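Local coordinates for DNA damage response protein Rtt109, putative (Neosartorya fumigata, PDB 5ZB9), which probably transfers an acetyl group from acetyl-CoA to a lysine of histone H3, at residues Thr88-Lys93 against Ser137-Ala142; Leu207-Cys212 against Gly313-Phe318; Asn237-His242 against Leu255-Pro260. All coordinates share one frame; numbering follows the deposited sequence.

Contact 1: residues Thr88-Lys93 against Ser137-Ala142; sequences TIFVSK and SLFARA. With GOL (glycerol), chain B.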
ATOM      1  N   THR A  88      -0.073  -8.013   5.105  1.00 26.98           N
ATOM      2  CA  THR A  88      -0.075  -7.206   3.895  1.00 25.15           C
ATOM      3  C   THR A  88      -0.400  -5.760   4.199  1.00 22.08           C
ATOM      4  O   THR A  88      -1.470  -5.448   4.710  1.00 24.41           O
ATOM      5  CB  THR A  88      -1.075  -7.738   2.857  1.00 22.56           C
ATOM      6  OG1 THR A  88      -0.722  -9.079   2.509  1.00 25.74           O
ATOM      7  CG2 THR A  88      -1.038  -6.877   1.601  1.00 23.07           C
ATOM      8  N   ILE A  89       0.538  -4.881   3.876  1.00 18.16           N
ATOM      9  CA  ILE A  89       0.323  -3.455   4.009  1.00 18.38           C
ATOM     10  C   ILE A  89       0.014  -2.836   2.637  1.00 21.92           C
ATOM     11  O   ILE A  89       0.891  -2.713   1.777  1.00 19.03           O
ATOM     12  CB  ILE A  89       1.534  -2.791   4.651  1.00 22.20           C
ATOM     13  CG1 ILE A  89       1.777  -3.408   6.037  1.00 23.41           C
ATOM     14  CG2 ILE A  89       1.325  -1.297   4.773  1.00 16.49           C
ATOM     15  CD1 ILE A  89       2.926  -2.787   6.779  1.00 26.64           C
ATOM     16  N   PHE A  90      -1.250  -2.469   2.437  1.00 19.96           N
ATOM     17  CA  PHE A  90      -1.718  -2.016   1.134  1.00 19.58           C
ATOM     18  C   PHE A  90      -2.123  -0.555   1.146  1.00 19.55           C
ATOM     19  O   PHE A  90      -2.917  -0.133   1.988  1.00 20.34           O
ATOM     20  CB  PHE A  90      -2.905  -2.868   0.667  1.00 21.12           C
ATOM     21  CG  PHE A  90      -3.552  -2.365  -0.589  1.00 17.07           C
ATOM     22  CD1 PHE A  90      -2.927  -2.522  -1.815  1.00 17.06           C
ATOM     23  CD2 PHE A  90      -4.784  -1.733  -0.544  1.00 16.96           C
ATOM     24  CE1 PHE A  90      -3.523  -2.054  -2.983  1.00 17.60           C
ATOM     25  CE2 PHE A  90      -5.384  -1.264  -1.705  1.00 18.55           C
ATOM     26  CZ  PHE A  90      -4.752  -1.425  -2.926  1.00 18.26           C
ATOM     27  N   VAL A  91      -1.578   0.214   0.207  1.00 16.58           N
ATOM     28  CA  VAL A  91      -1.945   1.620   0.062  1.00 18.27           C
ATOM     29  C   VAL A  91      -3.225   1.718  -0.762  1.00 22.63           C
ATOM     30  O   VAL A  91      -3.250   1.298  -1.917  1.00 21.04           O
ATOM     31  CB  VAL A  91      -0.832   2.435  -0.622  1.00 20.05           C
ATOM     32  CG1 VAL A  91      -1.193   3.915  -0.646  1.00 17.87           C
ATOM     33  CG2 VAL A  91       0.503   2.196   0.070  1.00 16.42           C
ATOM     34  N   SER A  92      -4.289   2.255  -0.176  1.00 19.74           N
ATOM     35  CA  SER A  92      -5.557   2.318  -0.883  1.00 23.46           C
ATOM     36  C   SER A  92      -5.812   3.700  -1.458  1.00 27.44           C
ATOM     37  O   SER A  92      -6.448   3.830  -2.498  1.00 34.85           O
ATOM     38  CB  SER A  92      -6.708   1.915   0.035  1.00 26.16           C
ATOM     39  OG  SER A  92      -6.719   2.704   1.208  1.00 34.34           O
ATOM     40  N   LYS A  93      -5.298   4.727  -0.790  1.00 26.49           N
ATOM     41  CA  LYS A  93      -5.539   6.113  -1.197  1.00 28.97           C
ATOM     42  C   LYS A  93      -4.334   6.991  -0.897  1.00 26.94           C
ATOM     43  O   LYS A  93      -3.667   6.826   0.127  1.00 30.71           O
ATOM     44  CB  LYS A  93      -6.772   6.689  -0.477  1.00 32.05           C
ATOM     45  CG  LYS A  93      -8.098   6.044  -0.841  1.00 35.31           C
ATOM     46  CD  LYS A  93      -9.187   6.359   0.191  1.00 43.91           C
ATOM     47  CE  LYS A  93     -10.439   5.536  -0.092  1.00 44.03           C
ATOM     48  NZ  LYS A  93     -11.353   5.448   1.078  1.00 58.82           N
ATOM     49  N   SER A 137       2.268  -3.379  -0.566  1.00 17.56           N
ATOM     50  CA  SER A 137       1.743  -3.465  -1.908  1.00 17.15           C
ATOM     51  C   SER A 137       0.922  -2.233  -2.278  1.00 20.10           C
ATOM     52  O   SER A 137       0.370  -1.552  -1.414  1.00 18.56           O
ATOM     53  CB  SER A 137       0.894  -4.738  -2.051  1.00 21.02           C
ATOM     54  OG  SER A 137       0.464  -4.927  -3.393  1.00 26.25           O
ATOM     55  N   LEU A 138       0.843  -1.965  -3.578  1.00 21.13           N
ATOM     56  CA  LEU A 138       0.070  -0.845  -4.104  1.00 18.86           C
ATOM     57  C   LEU A 138      -0.045  -0.974  -5.615  1.00 17.31           C
ATOM     58  O   LEU A 138       0.753  -1.669  -6.243  1.00 20.58           O
ATOM     59  CB  LEU A 138       0.728   0.493  -3.741  1.00 12.86           C
ATOM     60  CG  LEU A 138       2.113   0.761  -4.345  1.00 16.44           C
ATOM     61  CD1 LEU A 138       2.045   1.409  -5.745  1.00 15.24           C
ATOM     62  CD2 LEU A 138       2.956   1.603  -3.402  1.00 12.59           C
ATOM     63  N   PHE A 139      -1.019  -0.293  -6.202  1.00 17.41           N
ATOM     64  CA  PHE A 139      -1.026  -0.126  -7.648  1.00 21.52           C
ATOM     65  C   PHE A 139      -0.860   1.357  -7.944  1.00 19.01           C
ATOM     66  O   PHE A 139      -1.350   2.199  -7.203  1.00 21.95           O
ATOM     67  CB  PHE A 139      -2.298  -0.707  -8.290  1.00 20.27           C
ATOM     68  CG  PHE A 139      -3.565   0.018  -7.934  1.00 23.17           C
ATOM     69  CD1 PHE A 139      -4.352  -0.411  -6.873  1.00 26.22           C
ATOM     70  CD2 PHE A 139      -3.997   1.111  -8.683  1.00 26.12           C
ATOM     71  CE1 PHE A 139      -5.541   0.250  -6.551  1.00 28.41           C
ATOM     72  CE2 PHE A 139      -5.183   1.777  -8.363  1.00 26.05           C
ATOM     73  CZ  PHE A 139      -5.950   1.344  -7.301  1.00 23.01           C
ATOM     74  N   ALA A 140      -0.141   1.676  -9.010  1.00 20.55           N
ATOM     75  CA  ALA A 140       0.164   3.066  -9.317  1.00 20.78           C
ATOM     76  C   ALA A 140      -0.479   3.480 -10.625  1.00 25.09           C
ATOM     77  O   ALA A 140      -0.220   2.877 -11.664  1.00 26.60           O
ATOM     78  CB  ALA A 140       1.665   3.281  -9.381  1.00 16.56           C
ATOM     79  N   ARG A 141      -1.324   4.506 -10.561  1.00 28.41           N
ATOM     80  CA  ARG A 141      -1.938   5.088 -11.751  1.00 28.56           C
ATOM     81  C   ARG A 141      -2.578   6.424 -11.402  1.00 25.27           C
ATOM     82  O   ARG A 141      -3.071   6.610 -10.291  1.00 31.11           O
ATOM     83  CB  ARG A 141      -2.979   4.144 -12.351  1.00 24.77           C
ATOM     84  CG  ARG A 141      -4.233   3.960 -11.509  1.00 30.21           C
ATOM     85  CD  ARG A 141      -5.144   2.899 -12.119  1.00 23.97           C
ATOM     86  NE  ARG A 141      -5.557   3.286 -13.461  1.00 33.38           N
ATOM     87  CZ  ARG A 141      -6.744   3.801 -13.759  1.00 34.04           C
ATOM     88  NH1 ARG A 141      -7.648   3.973 -12.806  1.00 29.99           N
ATOM     89  NH2 ARG A 141      -7.028   4.134 -15.013  1.00 32.14           N
ATOM     90  N   ALA A 142      -2.543   7.362 -12.341  1.00 21.53           N
ATOM     91  CA  ALA A 142      -3.248   8.632 -12.173  1.00 36.55           C
ATOM     92  C   ALA A 142      -4.750   8.396 -12.236  1.00 32.91           C
ATOM     93  O   ALA A 142      -5.229   7.690 -13.122  1.00 33.04           O
ATOM     94  CB  ALA A 142      -2.820   9.625 -13.234  1.00 36.89           C
TER
HETATM   95  C1  GOL B 601      -2.005   4.382  -4.648  1.00 29.88           C
HETATM   96  O1  GOL B 601      -1.955   4.810  -5.999  1.00 36.77           O
HETATM   97  C2  GOL B 601      -3.399   3.885  -4.269  1.00 23.97           C
HETATM   98  O2  GOL B 601      -4.373   4.786  -4.735  1.00 28.64           O
HETATM   99  C3  GOL B 601      -3.664   2.532  -4.914  1.00 26.66           C
HETATM  100  O3  GOL B 601      -2.673   1.596  -4.541  1.00 23.62           O
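The parallel strand pair of a beta-alpha-beta unit meets here: F90 and V91 of strand 86-96 face S137 and L138 of strand 133-140, with helix 111-127 as the crossover. F90 and S137 form a parallel bridge, and S137 supplies both backbone bonds. Its N donates to I89 O over 2.8 Å, and its O accepts from V91 N over 3.1 Å. The second bond is nearly straight at the oxygen, with a C=O...N angle of 165°. F90 CA also makes a CA-H...O contact with S137 O at 3.3 Å.

Beyond S137 the strands diverge, at 30° between their short axes. A glycerol, probably from the crystallisation liquor, bridges them. F139 N donates to glycerol O3 over 3.0 Å, and the same O3 lies 2.7 Å from V91 O. Glycerol O1 donates to F139 O and O2 to S92 O, so the glycerol ties together backbone groups that do not pair directly.

The F139 ring lies against this glycerol, with C3 over the centre of one face, 3.3 Å above the plane. A chi1 of 67° sets CG between the backbone N and carbonyl carbon of F139 and brings the ring back toward strand 86-96. F139 CE1 comes to the edge of the F90 ring, 4.1 Å from F90 CZ; the two side chains run at a slant. F90 also stacks with F259. V91 and L138 lie side by side and point the same way, with their CB atoms 4.0 Å apart. W169 of helix 162-177 packs on both.

CoA-binding residues lie near: A94 follows on strand 86-96, and W168 sits on helix 162-177. The pairing is that of a parallel beta-alpha-beta crossover, splayed at one end next to the CoA site of an acetyltransferase.

Contact 2: residues Leu207-Cys212 against Gly313-Phe318; sequences LIVPGC and GRLVGF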
ATOM      1  N   LEU A 207       8.033  -5.446  -9.404  1.00 19.74           N
ATOM      2  CA  LEU A 207       7.232  -4.508 -10.167  1.00 16.57           C
ATOM      3  C   LEU A 207       6.772  -5.118 -11.477  1.00 18.56           C
ATOM      4  O   LEU A 207       7.561  -5.717 -12.201  1.00 19.37           O
ATOM      5  CB  LEU A 207       8.016  -3.223 -10.443  1.00 14.47           C
ATOM      6  CG  LEU A 207       7.275  -2.229 -11.345  1.00 16.18           C
ATOM      7  CD1 LEU A 207       6.081  -1.625 -10.613  1.00 14.40           C
ATOM      8  CD2 LEU A 207       8.199  -1.143 -11.910  1.00 11.36           C
ATOM      9  N   ILE A 208       5.486  -4.966 -11.772  1.00 19.15           N
ATOM     10  CA  ILE A 208       4.945  -5.357 -13.064  1.00 19.08           C
ATOM     11  C   ILE A 208       4.125  -4.218 -13.664  1.00 20.96           C
ATOM     12  O   ILE A 208       3.237  -3.666 -13.018  1.00 21.77           O
ATOM     13  CB  ILE A 208       4.072  -6.615 -12.957  1.00 20.76           C
ATOM     14  CG1 ILE A 208       4.951  -7.860 -12.836  1.00 20.25           C
ATOM     15  CG2 ILE A 208       3.178  -6.754 -14.182  1.00 18.81           C
ATOM     16  CD1 ILE A 208       4.149  -9.150 -12.884  1.00 23.16           C
ATOM     17  N   VAL A 209       4.445  -3.861 -14.899  1.00 19.10           N
ATOM     18  CA  VAL A 209       3.679  -2.875 -15.638  1.00 20.24           C
ATOM     19  C   VAL A 209       3.214  -3.506 -16.935  1.00 21.23           C
ATOM     20  O   VAL A 209       3.941  -3.486 -17.923  1.00 24.66           O
ATOM     21  CB  VAL A 209       4.515  -1.621 -15.943  1.00 21.81           C
ATOM     22  CG1 VAL A 209       3.652  -0.538 -16.575  1.00 18.93           C
ATOM     23  CG2 VAL A 209       5.188  -1.117 -14.678  1.00 17.31           C
ATOM     24  N   PRO A 210       2.008  -4.090 -16.930  1.00 29.79           N
ATOM     25  CA  PRO A 210       1.476  -4.803 -18.103  1.00 27.70           C
ATOM     26  C   PRO A 210       1.532  -3.934 -19.355  1.00 27.43           C
ATOM     27  O   PRO A 210       1.098  -2.780 -19.310  1.00 27.35           O
ATOM     28  CB  PRO A 210       0.027  -5.110 -17.710  1.00 23.90           C
ATOM     29  CG  PRO A 210       0.021  -5.062 -16.211  1.00 27.09           C
ATOM     30  CD  PRO A 210       1.023  -4.005 -15.837  1.00 25.03           C
ATOM     31  N   GLY A 211       2.079  -4.473 -20.442  1.00 27.58           N
ATOM     32  CA  GLY A 211       2.259  -3.714 -21.667  1.00 21.92           C
ATOM     33  C   GLY A 211       3.709  -3.301 -21.866  1.00 28.25           C
ATOM     34  O   GLY A 211       4.115  -2.933 -22.964  1.00 34.72           O
ATOM     35  N   CYS A 212       4.495  -3.358 -20.798  1.00 24.45           N
ATOM     36  CA  CYS A 212       5.895  -2.970 -20.868  1.00 21.99           C
ATOM     37  C   CYS A 212       6.780  -4.188 -20.724  1.00 24.96           C
ATOM     38  O   CYS A 212       6.576  -5.001 -19.822  1.00 24.03           O
ATOM     39  CB  CYS A 212       6.235  -1.946 -19.783  1.00 25.58           C
ATOM     40  SG  CYS A 212       5.409  -0.348 -19.957  1.00 26.55           S
ATOM     41  N   GLY A 313      -2.814   4.512 -24.169  1.00 37.37           N
ATOM     42  CA  GLY A 313      -1.946   5.462 -23.501  1.00 33.47           C
ATOM     43  C   GLY A 313      -1.959   5.416 -21.986  1.00 34.69           C
ATOM     44  O   GLY A 313      -1.158   6.094 -21.350  1.00 41.82           O
ATOM     45  N   ARG A 314      -2.860   4.630 -21.398  1.00 33.26           N
ATOM     46  CA  ARG A 314      -2.890   4.479 -19.944  1.00 29.24           C
ATOM     47  C   ARG A 314      -1.962   3.354 -19.466  1.00 27.09           C
ATOM     48  O   ARG A 314      -1.800   2.339 -20.140  1.00 28.00           O
ATOM     49  CB  ARG A 314      -4.318   4.215 -19.456  1.00 28.18           C
ATOM     50  CG  ARG A 314      -5.321   5.317 -19.778  1.00 26.83           C
ATOM     51  CD  ARG A 314      -4.846   6.687 -19.302  1.00 28.19           C
ATOM     52  NE  ARG A 314      -4.440   6.686 -17.900  1.00 28.64           N
ATOM     53  CZ  ARG A 314      -5.252   6.948 -16.880  1.00 34.32           C
ATOM     54  NH1 ARG A 314      -6.528   7.237 -17.101  1.00 34.84           N
ATOM     55  NH2 ARG A 314      -4.786   6.917 -15.635  1.00 26.15           N
ATOM     56  N   LEU A 315      -1.341   3.541 -18.307  1.00 23.83           N
ATOM     57  CA  LEU A 315      -0.586   2.464 -17.675  1.00 21.00           C
ATOM     58  C   LEU A 315      -0.933   2.367 -16.195  1.00 23.65           C
ATOM     59  O   LEU A 315      -1.351   3.346 -15.579  1.00 23.07           O
ATOM     60  CB  LEU A 315       0.923   2.671 -17.831  1.00 23.54           C
ATOM     61  CG  LEU A 315       1.549   2.604 -19.227  1.00 28.06           C
ATOM     62  CD1 LEU A 315       3.029   2.961 -19.165  1.00 24.36           C
ATOM     63  CD2 LEU A 315       1.348   1.224 -19.850  1.00 25.91           C
ATOM     64  N   VAL A 316      -0.778   1.173 -15.636  1.00 21.11           N
ATOM     65  CA  VAL A 316      -0.798   1.006 -14.193  1.00 21.74           C
ATOM     66  C   VAL A 316       0.359   0.094 -13.809  1.00 22.94           C
ATOM     67  O   VAL A 316       0.673  -0.866 -14.513  1.00 24.06           O
ATOM     68  CB  VAL A 316      -2.157   0.445 -13.684  1.00 22.57           C
ATOM     69  CG1 VAL A 316      -2.687  -0.611 -14.616  1.00 27.40           C
ATOM     70  CG2 VAL A 316      -2.034  -0.102 -12.278  1.00 22.66           C
ATOM     71  N   GLY A 317       1.035   0.428 -12.721  1.00 22.59           N
ATOM     72  CA  GLY A 317       2.090  -0.426 -12.216  1.00 20.74           C
ATOM     73  C   GLY A 317       1.634  -1.128 -10.950  1.00 20.85           C
ATOM     74  O   GLY A 317       0.953  -0.534 -10.111  1.00 22.20           O
ATOM     75  N   PHE A 318       2.004  -2.393 -10.809  1.00 17.56           N
ATOM     76  CA  PHE A 318       1.704  -3.131  -9.597  1.00 17.34           C
ATOM     77  C   PHE A 318       2.989  -3.425  -8.854  1.00 17.37           C
ATOM     78  O   PHE A 318       3.939  -3.961  -9.417  1.00 19.05           O
ATOM     79  CB  PHE A 318       0.949  -4.417  -9.919  1.00 17.63           C
ATOM     80  CG  PHE A 318      -0.309  -4.186 -10.696  1.00 17.70           C
ATOM     81  CD1 PHE A 318      -1.462  -3.769 -10.059  1.00 17.07           C
ATOM     82  CD2 PHE A 318      -0.335  -4.364 -12.068  1.00 19.69           C
ATOM     83  CE1 PHE A 318      -2.622  -3.540 -10.768  1.00 20.30           C
ATOM     84  CE2 PHE A 318      -1.502  -4.140 -12.786  1.00 25.44           C
ATOM     85  CZ  PHE A 318      -2.648  -3.726 -12.129  1.00 19.38           C
TER
HETATM   86  O   HOH W   1      -0.056  -1.076 -17.490  1.00 21.27           O
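I208 and F318 form an antiparallel, hydrogen-bonded pair where strands 202-208 and 317-324 meet. I208 N donates to F318 O over 3.0 Å, in the carbonyl plane. F318 N returns the bond to I208 O over 2.8 Å, with an N-H...O angle of 174°. Past this pair segment 207-212 turns away in a type II beta turn from V209 to C212, closed by C212 N to V209 O. G211 takes a backbone shape suited to glycine. A water bridges the two backbones, donating to P210 O and accepting from V316 N.

P210 and F318 meet at about a right angle. P210 CG touches the edge of the F318 ring, 3.9 Å from CE2. V316 CG2 lies over one face of that ring, toward its rim. L207 CD1 rests 3.4 Å from F318 O, close to the strand backbone. The two branches of V209 touch successive residues. Chi1 of -174° puts CG1 anti to the backbone N, where it meets V316 O, and CG2 beside that N, 4.0 Å from G317 CA. L315 points toward the turn and places CD1 4.2 Å from C212 SG. M304 of helix 297-304 packs on P210 and F318.

Direct backbone bonding thus ends at the I208-F318 pair. P210 has no N-H to continue it, and the water takes over for P210 O and V316 N.

Contact 3: residues Asn237-His242 against Leu255-Pro260; sequences NSYPLH and LVPRFP
Y239 reaches toward L255 and P257 from the opposite direction to the proline, so that a phenol hydroxyl joins two irregular segments. The first segment runs into the short helix 241-244. The second belongs to the loop between that helix and helix 266-272. An inverse gamma turn centred on P240 precedes the helix, with P240 itself at the N-cap position. The turn is closed by L241 N donating to Y239 O.

The Y239 side chain points toward the loop. Its CG is anti to the backbone N, with chi1 at 175°, and this extends the ring in that direction. OH donates to L255 O over 2.6 Å. The oxygen of the tyrosine lies in the plane of the L255 carbonyl, with a C=O...O angle of 151°. In turn, L255 O sits at the edge of the ring, near its plane. The ring therefore meets this carbonyl by its hydroxyl end and not by a face.

P257 CD approaches the same end, 3.3 Å from Y239 OH and 4.2 Å from Y239 CZ. It stands obliquely to the ring. The hydroxyl thus has a polar partner in the L255 carbonyl and an apolar neighbour in the proline ring.

L241 and L255 make a second, purely apolar touch. L241 starts off across the line between the segments, but its end turns toward the loop.

Other residues pack on the tyrosine. W320 of strand 317-324 meets its ring edge-to-face, and I208 of strand 202-208 touches it. L297 of helix 297-304 packs on Y239, L241 and V256. The contact joins the loop to the start of helix 241-244, away from the CoA site. At its leucine end, L241 CD1 touches two atoms of the L255 side chain, CB at 4.0 Å and CD1 at 4.1 Å.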
ATOM      1  N   ASN A 237      11.468  -7.474 -12.216  1.00 25.19           N
ATOM      2  CA  ASN A 237      10.274  -7.348 -13.038  1.00 20.54           C
ATOM      3  C   ASN A 237       9.497  -8.660 -13.070  1.00 21.68           C
ATOM      4  O   ASN A 237       9.492  -9.357 -14.075  1.00 28.82           O
ATOM      5  CB  ASN A 237      10.650  -6.905 -14.459  1.00 16.56           C
ATOM      6  CG  ASN A 237       9.445  -6.791 -15.389  1.00 23.60           C
ATOM      7  OD1 ASN A 237       9.566  -6.994 -16.597  1.00 24.70           O
ATOM      8  ND2 ASN A 237       8.277  -6.478 -14.830  1.00 17.25           N
ATOM      9  N   SER A 238       8.841  -8.996 -11.967  1.00 23.07           N
ATOM     10  CA  SER A 238       7.989 -10.181 -11.941  1.00 25.81           C
ATOM     11  C   SER A 238       7.024 -10.162 -10.761  1.00 24.55           C
ATOM     12  O   SER A 238       7.034  -9.242  -9.950  1.00 26.76           O
ATOM     13  CB  SER A 238       8.842 -11.454 -11.901  1.00 30.38           C
ATOM     14  OG  SER A 238       9.802 -11.388 -10.862  1.00 31.31           O
ATOM     15  N   TYR A 239       6.184 -11.188 -10.686  1.00 22.33           N
ATOM     16  CA  TYR A 239       5.246 -11.357  -9.592  1.00 21.63           C
ATOM     17  C   TYR A 239       5.737 -12.462  -8.654  1.00 26.40           C
ATOM     18  O   TYR A 239       5.959 -13.590  -9.086  1.00 27.59           O
ATOM     19  CB  TYR A 239       3.861 -11.684 -10.144  1.00 24.34           C
ATOM     20  CG  TYR A 239       2.816 -11.997  -9.094  1.00 27.88           C
ATOM     21  CD1 TYR A 239       2.396 -11.029  -8.194  1.00 22.00           C
ATOM     22  CD2 TYR A 239       2.226 -13.251  -9.028  1.00 24.43           C
ATOM     23  CE1 TYR A 239       1.434 -11.310  -7.249  1.00 26.35           C
ATOM     24  CE2 TYR A 239       1.262 -13.538  -8.085  1.00 21.53           C
ATOM     25  CZ  TYR A 239       0.870 -12.568  -7.200  1.00 25.93           C
ATOM     26  OH  TYR A 239      -0.085 -12.852  -6.255  1.00 23.66           O
ATOM     27  N   PRO A 240       5.911 -12.136  -7.365  1.00 25.20           N
ATOM     28  CA  PRO A 240       6.520 -13.048  -6.388  1.00 27.94           C
ATOM     29  C   PRO A 240       5.574 -14.168  -5.971  1.00 28.18           C
ATOM     30  O   PRO A 240       5.287 -14.308  -4.781  1.00 30.68           O
ATOM     31  CB  PRO A 240       6.825 -12.126  -5.206  1.00 23.14           C
ATOM     32  CG  PRO A 240       5.706 -11.119  -5.258  1.00 23.03           C
ATOM     33  CD  PRO A 240       5.468 -10.878  -6.736  1.00 23.37           C
ATOM     34  N   LEU A 241       5.113 -14.947  -6.947  1.00 30.72           N
ATOM     35  CA  LEU A 241       4.102 -15.988  -6.753  1.00 29.21           C
ATOM     36  C   LEU A 241       4.387 -16.973  -5.616  1.00 31.89           C
ATOM     37  O   LEU A 241       3.522 -17.233  -4.784  1.00 36.37           O
ATOM     38  CB  LEU A 241       3.928 -16.770  -8.052  1.00 29.17           C
ATOM     39  CG  LEU A 241       3.048 -18.015  -7.972  1.00 34.07           C
ATOM     40  CD1 LEU A 241       1.604 -17.654  -7.619  1.00 24.21           C
ATOM     41  CD2 LEU A 241       3.124 -18.760  -9.280  1.00 29.45           C
ATOM     42  N   HIS A 242       5.596 -17.516  -5.578  1.00 33.40           N
ATOM     43  CA  HIS A 242       5.916 -18.562  -4.616  1.00 39.26           C
ATOM     44  C   HIS A 242       6.047 -18.057  -3.188  1.00 35.98           C
ATOM     45  O   HIS A 242       5.968 -18.846  -2.250  1.00 39.15           O
ATOM     46  CB  HIS A 242       7.186 -19.290  -5.053  1.00 36.25           C
ATOM     47  CG  HIS A 242       7.002 -20.059  -6.323  1.00 52.32           C
ATOM     48  ND1 HIS A 242       7.295 -19.532  -7.563  1.00 59.19           N
ATOM     49  CD2 HIS A 242       6.485 -21.289  -6.549  1.00 46.75           C
ATOM     50  CE1 HIS A 242       6.996 -20.419  -8.497  1.00 50.23           C
ATOM     51  NE2 HIS A 242       6.500 -21.492  -7.909  1.00 48.68           N
ATOM     52  N   LEU A 255      -4.459 -17.041  -7.324  1.00 26.96           N
ATOM     53  CA  LEU A 255      -3.054 -16.690  -7.201  1.00 26.99           C
ATOM     54  C   LEU A 255      -2.799 -15.183  -7.156  1.00 29.72           C
ATOM     55  O   LEU A 255      -1.674 -14.762  -6.931  1.00 27.04           O
ATOM     56  CB  LEU A 255      -2.275 -17.315  -8.357  1.00 29.58           C
ATOM     57  CG  LEU A 255      -2.467 -18.830  -8.479  1.00 34.51           C
ATOM     58  CD1 LEU A 255      -1.597 -19.412  -9.588  1.00 30.41           C
ATOM     59  CD2 LEU A 255      -2.193 -19.523  -7.148  1.00 32.12           C
ATOM     60  N   VAL A 256      -3.845 -14.384  -7.369  1.00 30.20           N
ATOM     61  CA  VAL A 256      -3.734 -12.921  -7.404  1.00 27.14           C
ATOM     62  C   VAL A 256      -4.531 -12.257  -6.277  1.00 26.71           C
ATOM     63  O   VAL A 256      -5.687 -12.598  -6.053  1.00 29.13           O
ATOM     64  CB  VAL A 256      -4.228 -12.371  -8.749  1.00 25.35           C
ATOM     65  CG1 VAL A 256      -4.031 -10.870  -8.820  1.00 22.02           C
ATOM     66  CG2 VAL A 256      -3.511 -13.061  -9.894  1.00 22.86           C
ATOM     67  N   PRO A 257      -3.923 -11.303  -5.557  1.00 27.37           N
ATOM     68  CA  PRO A 257      -4.664 -10.724  -4.429  1.00 25.46           C
ATOM     69  C   PRO A 257      -5.736  -9.728  -4.872  1.00 25.43           C
ATOM     70  O   PRO A 257      -5.542  -9.008  -5.843  1.00 27.37           O
ATOM     71  CB  PRO A 257      -3.568 -10.031  -3.617  1.00 26.96           C
ATOM     72  CG  PRO A 257      -2.530  -9.675  -4.629  1.00 22.02           C
ATOM     73  CD  PRO A 257      -2.557 -10.756  -5.670  1.00 22.68           C
ATOM     74  N   ARG A 258      -6.853  -9.688  -4.156  1.00 26.21           N
ATOM     75  CA  ARG A 258      -7.975  -8.833  -4.535  1.00 26.38           C
ATOM     76  C   ARG A 258      -8.142  -7.629  -3.600  1.00 25.54           C
ATOM     77  O   ARG A 258      -8.742  -7.734  -2.537  1.00 29.69           O
ATOM     78  CB  ARG A 258      -9.258  -9.668  -4.578  1.00 28.32           C
ATOM     79  CG  ARG A 258      -9.218 -10.754  -5.652  1.00 26.67           C
ATOM     80  CD  ARG A 258     -10.054 -11.973  -5.298  1.00 30.69           C
ATOM     81  NE  ARG A 258      -9.934 -13.025  -6.310  1.00 27.90           N
ATOM     82  CZ  ARG A 258     -10.802 -13.211  -7.301  1.00 26.48           C
ATOM     83  NH1 ARG A 258     -11.864 -12.423  -7.420  1.00 23.94           N
ATOM     84  NH2 ARG A 258     -10.607 -14.186  -8.178  1.00 22.86           N
ATOM     85  N   PHE A 259      -7.602  -6.487  -4.017  1.00 27.54           N
ATOM     86  CA  PHE A 259      -7.652  -5.251  -3.237  1.00 25.11           C
ATOM     87  C   PHE A 259      -8.784  -4.340  -3.719  1.00 25.67           C
ATOM     88  O   PHE A 259      -9.218  -4.456  -4.867  1.00 26.68           O
ATOM     89  CB  PHE A 259      -6.311  -4.509  -3.336  1.00 26.03           C
ATOM     90  CG  PHE A 259      -5.157  -5.250  -2.733  1.00 22.80           C
ATOM     91  CD1 PHE A 259      -5.058  -5.406  -1.356  1.00 24.69           C
ATOM     92  CD2 PHE A 259      -4.158  -5.778  -3.537  1.00 22.69           C
ATOM     93  CE1 PHE A 259      -3.991  -6.087  -0.791  1.00 22.08           C
ATOM     94  CE2 PHE A 259      -3.082  -6.459  -2.979  1.00 23.46           C
ATOM     95  CZ  PHE A 259      -2.999  -6.613  -1.602  1.00 23.28           C
ATOM     96  N   PRO A 260      -9.256  -3.425  -2.848  1.00 27.60           N
ATOM     97  CA  PRO A 260     -10.281  -2.430  -3.206  1.00 27.07           C
ATOM     98  C   PRO A 260      -9.877  -1.522  -4.369  1.00 33.71           C
ATOM     99  O   PRO A 260      -8.759  -1.001  -4.377  1.00 30.38           O
ATOM    100  CB  PRO A 260     -10.427  -1.588  -1.938  1.00 21.87           C
ATOM    101  CG  PRO A 260      -9.830  -2.378  -0.856  1.00 24.22           C
ATOM    102  CD  PRO A 260      -8.830  -3.300  -1.442  1.00 23.66           C
TER

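In the fold
The three contacts lie about 13 to 14 Å apart, measured between centres. Contact 1 closes first along the chain. Contact 2 then spans a long loop, and contact 3 is nested inside it. Contacts 1 and 2 share one mixed sheet, in which strands 133-140 and 317-324 are neighbours; A140 N and G317 O lie 2.7 Å apart there. Contact 3 packs beside both. P260 CD lies 4.0 Å from F90 CE2 of contact 1, and N237 ND2 is 2.8 Å from L207 O of contact 2. The chain between strands 202-208 and 317-324 thus packs against the sheet that carries CoA-binding residues on strand 86-96.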